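Local coordinates for protein putative acyl-CoA dehydrogenase (PDB 5JSC) that is of uncharacterised function but belongs to the acyl-CoA dehydrogenase family and binds flavin-adenine dinucleotide, at residues T263-M277 with M307-A321. Residues are numbered along the deposited sequence; the frame is centred on the assembly and turned at random. Where two conformers were deposited one is given.
With SO4 (sulfate ion), chain P; EDO (1,2-ethanediol), chain O.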
# COMPACT_ATOMS: atom_id res chain seq x y z
N THR C 263 5.14 -14.36 19.68
CA THR C 263 4.53 -15.21 18.66
C THR C 263 3.08 -15.53 19.01
O THR C 263 2.24 -15.67 18.11
CB THR C 263 5.35 -16.49 18.48
OG1 THR C 263 6.74 -16.15 18.34
CG2 THR C 263 4.91 -17.25 17.23
N SER C 264 2.77 -15.63 20.30
CA SER C 264 1.39 -15.86 20.70
C SER C 264 0.50 -14.65 20.43
O SER C 264 -0.70 -14.83 20.19
CB SER C 264 1.33 -16.27 22.19
OG SER C 264 1.29 -15.15 23.06
N VAL C 265 1.05 -13.42 20.48
CA VAL C 265 0.27 -12.25 20.06
C VAL C 265 -0.03 -12.32 18.58
O VAL C 265 -1.12 -11.97 18.13
CB VAL C 265 1.01 -10.94 20.40
CG1 VAL C 265 0.23 -9.71 19.86
CG2 VAL C 265 1.21 -10.81 21.88
N ALA C 266 0.96 -12.76 17.80
CA ALA C 266 0.72 -13.01 16.38
C ALA C 266 -0.39 -14.03 16.18
O ALA C 266 -1.25 -13.86 15.31
CB ALA C 266 2.01 -13.47 15.71
N ALA C 267 -0.40 -15.08 17.00
CA ALA C 267 -1.43 -16.10 16.88
C ALA C 267 -2.81 -15.54 17.23
O ALA C 267 -3.80 -15.86 16.56
CB ALA C 267 -1.08 -17.30 17.77
N ALA C 268 -2.90 -14.71 18.27
CA ALA C 268 -4.19 -14.10 18.59
C ALA C 268 -4.66 -13.21 17.45
O ALA C 268 -5.84 -13.25 17.08
CB ALA C 268 -4.10 -13.29 19.89
N SER C 269 -3.76 -12.41 16.88
CA SER C 269 -4.10 -11.58 15.72
C SER C 269 -4.68 -12.43 14.60
O SER C 269 -5.70 -12.08 13.99
CB SER C 269 -2.85 -10.85 15.22
OG SER C 269 -2.29 -10.01 16.20
N LEU C 270 -4.02 -13.55 14.33
CA LEU C 270 -4.47 -14.47 13.30
C LEU C 270 -5.86 -15.01 13.60
O LEU C 270 -6.70 -15.11 12.69
CB LEU C 270 -3.45 -15.61 13.20
CG LEU C 270 -3.81 -16.85 12.38
CD1 LEU C 270 -4.02 -16.47 10.92
CD2 LEU C 270 -2.68 -17.88 12.51
N GLY C 271 -6.13 -15.36 14.86
CA GLY C 271 -7.46 -15.83 15.22
C GLY C 271 -8.54 -14.78 15.00
O GLY C 271 -9.61 -15.07 14.46
N PHE C 272 -8.27 -13.54 15.42
CA PHE C 272 -9.20 -12.45 15.13
C PHE C 272 -9.41 -12.32 13.62
O PHE C 272 -10.55 -12.14 13.16
CB PHE C 272 -8.67 -11.13 15.71
CG PHE C 272 -8.68 -11.07 17.22
CD1 PHE C 272 -9.80 -11.47 17.95
CD2 PHE C 272 -7.57 -10.60 17.91
CE1 PHE C 272 -9.80 -11.40 19.34
CE2 PHE C 272 -7.57 -10.53 19.30
CZ PHE C 272 -8.68 -10.94 20.01
N ALA C 273 -8.34 -12.40 12.83
CA ALA C 273 -8.46 -12.31 11.38
C ALA C 273 -9.31 -13.46 10.82
O ALA C 273 -10.14 -13.25 9.92
CB ALA C 273 -7.08 -12.30 10.72
N ARG C 274 -9.12 -14.68 11.33
CA ARG C 274 -9.93 -15.79 10.84
C ARG C 274 -11.40 -15.58 11.14
O ARG C 274 -12.27 -15.94 10.33
CB ARG C 274 -9.45 -17.11 11.44
CG ARG C 274 -8.10 -17.58 10.92
CD ARG C 274 -7.93 -19.06 11.21
NE ARG C 274 -6.58 -19.57 10.94
CZ ARG C 274 -6.13 -19.94 9.74
NH1 ARG C 274 -6.90 -19.81 8.68
NH2 ARG C 274 -4.90 -20.43 9.61
N HIS C 275 -11.72 -15.00 12.30
CA HIS C 275 -13.12 -14.69 12.60
C HIS C 275 -13.66 -13.69 11.58
O HIS C 275 -14.75 -13.88 11.03
CB HIS C 275 -13.23 -14.15 14.03
CG HIS C 275 -14.64 -14.06 14.53
ND1 HIS C 275 -14.94 -13.64 15.81
CD2 HIS C 275 -15.82 -14.32 13.93
CE1 HIS C 275 -16.25 -13.66 15.98
NE2 HIS C 275 -16.81 -14.07 14.86
N ALA C 276 -12.89 -12.64 11.28
CA ALA C 276 -13.33 -11.65 10.29
C ALA C 276 -13.50 -12.29 8.92
O ALA C 276 -14.43 -11.95 8.18
CB ALA C 276 -12.33 -10.49 10.23
N MET C 277 -12.58 -13.18 8.55
CA MET C 277 -12.67 -13.88 7.26
C MET C 277 -13.97 -14.66 7.16
O MET C 277 -14.66 -14.62 6.14
CB MET C 277 -11.48 -14.82 7.10
CG MET C 277 -11.44 -15.61 5.80
SD MET C 277 -10.69 -14.62 4.49
CE MET C 277 -11.99 -14.41 3.32
N MET C 307 -7.70 -11.03 1.80
CA MET C 307 -7.90 -11.42 3.20
C MET C 307 -7.32 -12.80 3.45
O MET C 307 -6.57 -13.01 4.41
CB MET C 307 -9.39 -11.38 3.54
CG MET C 307 -9.97 -9.96 3.52
SD MET C 307 -11.77 -9.94 3.45
CE MET C 307 -12.16 -10.57 5.08
N ALA C 308 -7.62 -13.75 2.56
CA ALA C 308 -7.14 -15.12 2.72
C ALA C 308 -5.63 -15.21 2.56
O ALA C 308 -4.97 -15.98 3.27
CB ALA C 308 -7.84 -16.02 1.71
N LEU C 309 -5.07 -14.45 1.62
CA LEU C 309 -3.62 -14.43 1.43
C LEU C 309 -2.92 -13.92 2.69
O LEU C 309 -1.94 -14.52 3.17
CB LEU C 309 -3.27 -13.56 0.23
CG LEU C 309 -1.77 -13.42 -0.08
CD1 LEU C 309 -1.16 -14.80 -0.35
CD2 LEU C 309 -1.54 -12.48 -1.26
N THR C 310 -3.41 -12.81 3.24
CA THR C 310 -2.83 -12.27 4.46
C THR C 310 -2.93 -13.27 5.60
O THR C 310 -1.97 -13.43 6.37
CB THR C 310 -3.52 -10.95 4.81
OG1 THR C 310 -3.17 -9.98 3.82
CG2 THR C 310 -3.09 -10.45 6.17
N ILE C 311 -4.06 -13.97 5.71
CA ILE C 311 -4.22 -14.97 6.76
C ILE C 311 -3.21 -16.10 6.59
O ILE C 311 -2.59 -16.54 7.57
CB ILE C 311 -5.67 -15.48 6.79
CG1 ILE C 311 -6.55 -14.44 7.50
CG2 ILE C 311 -5.77 -16.86 7.49
CD1 ILE C 311 -8.03 -14.66 7.30
N ASP C 312 -3.04 -16.60 5.36
CA ASP C 312 -2.11 -17.72 5.19
C ASP C 312 -0.67 -17.29 5.41
O ASP C 312 0.11 -18.02 6.03
CB ASP C 312 -2.28 -18.36 3.81
CG ASP C 312 -3.39 -19.40 3.78
OD1 ASP C 312 -4.20 -19.43 4.74
OD2 ASP C 312 -3.45 -20.18 2.81
N SER C 313 -0.28 -16.10 4.93
CA SER C 313 1.08 -15.67 5.19
C SER C 313 1.29 -15.43 6.68
O SER C 313 2.35 -15.78 7.22
CB SER C 313 1.43 -14.42 4.36
OG SER C 313 0.53 -13.36 4.59
N SER C 314 0.29 -14.87 7.37
CA SER C 314 0.40 -14.69 8.82
C SER C 314 0.53 -16.04 9.52
O SER C 314 1.40 -16.23 10.37
CB SER C 314 -0.82 -13.94 9.36
OG SER C 314 -0.86 -12.62 8.87
N ALA C 315 -0.33 -16.99 9.16
CA ALA C 315 -0.30 -18.29 9.82
C ALA C 315 1.03 -19.00 9.60
O ALA C 315 1.58 -19.59 10.54
CB ALA C 315 -1.46 -19.16 9.32
N LEU C 316 1.55 -18.96 8.38
CA LEU C 316 2.85 -19.57 8.10
C LEU C 316 3.95 -18.92 8.94
O LEU C 316 4.81 -19.62 9.50
CB LEU C 316 3.17 -19.49 6.61
CG LEU C 316 2.35 -20.48 5.76
CD1 LEU C 316 2.29 -20.06 4.28
CD2 LEU C 316 2.92 -21.90 5.90
N LEU C 317 3.94 -17.58 9.05
CA LEU C 317 4.94 -16.91 9.88
C LEU C 317 4.78 -17.25 11.36
O LEU C 317 5.79 -17.43 12.06
CB LEU C 317 4.87 -15.40 9.67
CG LEU C 317 5.36 -14.90 8.31
CD1 LEU C 317 4.90 -13.46 8.13
CD2 LEU C 317 6.86 -14.99 8.21
N VAL C 318 3.54 -17.31 11.85
CA VAL C 318 3.30 -17.67 13.25
C VAL C 318 3.89 -19.04 13.55
O VAL C 318 4.66 -19.21 14.50
CB VAL C 318 1.79 -17.64 13.57
CG1 VAL C 318 1.52 -18.30 14.93
CG2 VAL C 318 1.27 -16.22 13.55
N TYR C 319 3.53 -20.03 12.74
CA TYR C 319 3.90 -21.39 13.10
C TYR C 319 5.30 -21.75 12.64
O TYR C 319 5.90 -22.66 13.23
CB TYR C 319 2.81 -22.36 12.61
CG TYR C 319 1.58 -22.10 13.46
CD1 TYR C 319 1.55 -22.49 14.79
CD2 TYR C 319 0.50 -21.36 12.97
CE1 TYR C 319 0.46 -22.20 15.61
CE2 TYR C 319 -0.59 -21.07 13.78
CZ TYR C 319 -0.61 -21.49 15.10
OH TYR C 319 -1.67 -21.21 15.93
N ARG C 320 5.89 -21.02 11.69
CA ARG C 320 7.33 -21.12 11.49
C ARG C 320 8.07 -20.70 12.75
O ARG C 320 8.97 -21.40 13.22
CB ARG C 320 7.78 -20.28 10.29
CG ARG C 320 9.28 -20.37 9.95
CD ARG C 320 10.16 -19.42 10.78
NE ARG C 320 9.85 -18.01 10.52
CZ ARG C 320 10.47 -17.28 9.60
NH1 ARG C 320 11.44 -17.80 8.86
NH2 ARG C 320 10.12 -16.01 9.42
N ALA C 321 7.70 -19.54 13.30
CA ALA C 321 8.37 -19.07 14.52
C ALA C 321 8.13 -20.02 15.69
O ALA C 321 9.05 -20.31 16.45
CB ALA C 321 7.89 -17.66 14.87
S SO4 P . 0.29 -10.39 2.56
O1 SO4 P . 0.15 -11.85 2.67
O2 SO4 P . 1.70 -10.03 2.71
O3 SO4 P . -0.50 -9.74 3.61
O4 SO4 P . -0.17 -9.99 1.22
C1 EDO O . -3.07 -22.66 11.84
O1 EDO O . -3.44 -21.29 11.88
C2 EDO O . -4.00 -23.48 12.72
O2 EDO O . -5.35 -23.04 12.55
O HOH W 1 -4.41 -21.03 6.89
O HOH W 2 -6.78 -20.05 5.63
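Knobs-into-holes packing joins two antiparallel helices, with Leu270 seated among Ile311, Ser314, Ala315 and Tyr319, and Ile311 among Leu270, Ala273, Arg274 and Met277. The axes of the two segments come within 9.3 Å, their N-to-C directions 153° apart. Leucine suits its hole because its fork divides the work: with CG anti to the backbone N (chi1 169°), CD2 lies 3.6 Å from Ala315 CB while CD1 rests on Ile311 CG2 and O. The two side chains cross at about a right angle, and Ile311 uses both its branches, CD1 pressing tightly on Met277 CB at 3.5 Å and CG2 lying over one face of the Arg274 guanidinium, 3.4 Å from NH1. These are the long helices 250-286 and 298-325 of the helical C-terminal domain of the acyl-CoA dehydrogenase fold. Toward Thr263 alanine leaves room for a branched partner: Ala266 CB meets Val318 CG2 at 3.6 Å. At the other end the bent Met277 chain sets SD 3.6 Å from Met307 CB. Arginine, extended from CG to NE, carries its guanidinium past Ile311 to two in-plane waters that link it to Asp312 OD1; Arg274 NH2 also donates to a 1,2-ethanediol, probably from the crystallisation liquor, while NE forms a salt bridge with Glu96. Asp312 OD2 pairs with Arg320 of the second subunit.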